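Local coordinates for protein OS-9 homolog (PDB 2YMA) that acts as an endoplasmic reticulum lectin that helps target misfolded lumenal glycoproteins for degradation, and is represented here by its dimerization domain, at residues L37-D41 with N42-N46. Sequence-based numbering, arbitrary orientation.
Sequences LMVTD and NAMSN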
loop_
_atom_site.group_PDB
_atom_site.type_symbol
_atom_site.label_atom_id
_atom_site.label_comp_id
_atom_site.label_asym_id
_atom_site.label_seq_id
_atom_site.Cartn_x
_atom_site.Cartn_y
_atom_site.Cartn_z
ATOM N N LEU A 37 13.155 -5.518 4.562
ATOM C CA LEU A 37 13.628 -6.851 4.194
ATOM C C LEU A 37 14.980 -6.746 3.489
ATOM O O LEU A 37 15.217 -5.824 2.697
ATOM C CB LEU A 37 12.639 -7.559 3.260
ATOM C CG LEU A 37 11.252 -7.855 3.830
ATOM C CD1 LEU A 37 10.317 -8.364 2.750
ATOM C CD2 LEU A 37 11.307 -8.792 5.041
ATOM N N MET A 38 15.862 -7.702 3.759
ATOM C CA MET A 38 17.181 -7.688 3.132
ATOM C C MET A 38 17.514 -8.976 2.392
ATOM O O MET A 38 17.489 -10.074 2.966
ATOM C CB MET A 38 18.277 -7.407 4.153
ATOM C CG MET A 38 19.658 -7.391 3.523
ATOM S SD MET A 38 20.968 -7.125 4.730
ATOM C CE MET A 38 20.831 -8.619 5.721
ATOM N N VAL A 39 17.853 -8.823 1.118
ATOM C CA VAL A 39 18.191 -9.964 0.280
ATOM C C VAL A 39 19.700 -10.126 0.251
ATOM O O VAL A 39 20.425 -9.165 -0.007
ATOM C CB VAL A 39 17.649 -9.789 -1.153
ATOM C CG1 VAL A 39 18.061 -10.960 -2.027
ATOM C CG2 VAL A 39 16.133 -9.672 -1.113
ATOM N N THR A 40 20.172 -11.335 0.542
ATOM C CA THR A 40 21.608 -11.631 0.543
ATOM C C THR A 40 21.944 -12.651 -0.544
ATOM O O THR A 40 23.108 -12.915 -0.824
ATOM C CB THR A 40 22.080 -12.153 1.914
ATOM O OG1 THR A 40 21.415 -13.387 2.215
ATOM C CG2 THR A 40 21.745 -11.140 3.011
ATOM N N ASP A 41 20.907 -13.195 -1.173
ATOM C CA ASP A 41 21.044 -14.215 -2.211
ATOM C C ASP A 41 21.547 -13.612 -3.528
ATOM O O ASP A 41 20.935 -12.693 -4.069
ATOM C CB ASP A 41 19.678 -14.878 -2.423
ATOM C CG ASP A 41 19.747 -16.130 -3.278
ATOM O OD1 ASP A 41 20.755 -16.332 -3.996
ATOM O OD2 ASP A 41 18.767 -16.909 -3.233
ATOM N N ASN A 42 22.655 -14.138 -4.046
ATOM C CA ASN A 42 23.213 -13.668 -5.319
ATOM C C ASN A 42 22.354 -13.986 -6.540
ATOM O O ASN A 42 22.507 -13.372 -7.596
ATOM C CB ASN A 42 24.625 -14.215 -5.530
ATOM C CG ASN A 42 25.691 -13.253 -5.063
ATOM O OD1 ASN A 42 25.457 -12.044 -4.982
ATOM N ND2 ASN A 42 26.870 -13.779 -4.753
ATOM N N ALA A 43 21.454 -14.951 -6.391
ATOM C CA ALA A 43 20.540 -15.310 -7.463
ATOM C C ALA A 43 19.329 -14.375 -7.496
ATOM O O ALA A 43 18.425 -14.545 -8.316
ATOM C CB ALA A 43 20.104 -16.761 -7.322
ATOM N N MET A 44 19.320 -13.390 -6.597
ATOM C CA MET A 44 18.269 -12.369 -6.555
ATOM C C MET A 44 18.894 -10.980 -6.495
ATOM O O MET A 44 18.442 -10.117 -5.735
ATOM C CB MET A 44 17.383 -12.550 -5.320
ATOM C CG MET A 44 16.259 -13.550 -5.460
ATOM S SD MET A 44 15.344 -13.671 -3.909
ATOM C CE MET A 44 14.019 -14.747 -4.410
ATOM N N SER A 45 19.945 -10.778 -7.283
ATOM C CA SER A 45 20.691 -9.522 -7.276
ATOM C C SER A 45 20.152 -8.535 -8.312
ATOM O O SER A 45 20.241 -7.310 -8.137
ATOM C CB SER A 45 22.174 -9.803 -7.527
ATOM O OG SER A 45 22.345 -10.644 -8.657
ATOM N N ASN A 46 19.576 -9.086 -9.377
ATOM C CA ASN A 46 19.104 -8.306 -10.516
ATOM C C ASN A 46 17.586 -8.209 -10.562
ATOM O O ASN A 46 16.908 -9.162 -10.948
ATOM C CB ASN A 46 19.626 -8.929 -11.812
ATOM C CG ASN A 46 19.144 -8.201 -13.055
ATOM O OD1 ASN A 46 17.999 -7.739 -13.131
ATOM N ND2 ASN A 46 20.022 -8.101 -14.044
#
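Asp41 begins the turn after strand 36-39 and is bonded to both Ala43 and Met44, through its side chain and its backbone. Its carboxylate reaches forward over the following residues: with CG anti to the backbone N (chi1 -169°), Asp41 OD1 takes a fairly straight hydrogen bond from Ala43 N at 2.9 Å. That N-H meets the oxygen from above the carboxylate plane, and the ring so closed, side-chain oxygen to the N-H two residues on, is an Asx turn. One residue further, Met44 N donates to Asp41 O at 3.1 Å, the i to i+3 bond of a type I beta turn with Asn42 and Ala43 in the middle; the angle at the carbonyl oxygen is 117°, with the donor well above the carbonyl plane. Within 42-46, Ser45 OG donates to Asn42 O at 2.9 Å.

The apolar part is small. Val39 CG1 touches Met44 CB at 3.7 Å, the two side chains crossing at about a right angle, and both also pack on Phe58 of helix 52-67, into which this loop leads.

The second carboxylate oxygen, Asp41 OD2, forms a salt bridge with Lys57 of that helix. Asp41 thus shapes the turn with one oxygen and ties it to the helix with the other, and the lysine charge probably helps keep the carboxylate ionised.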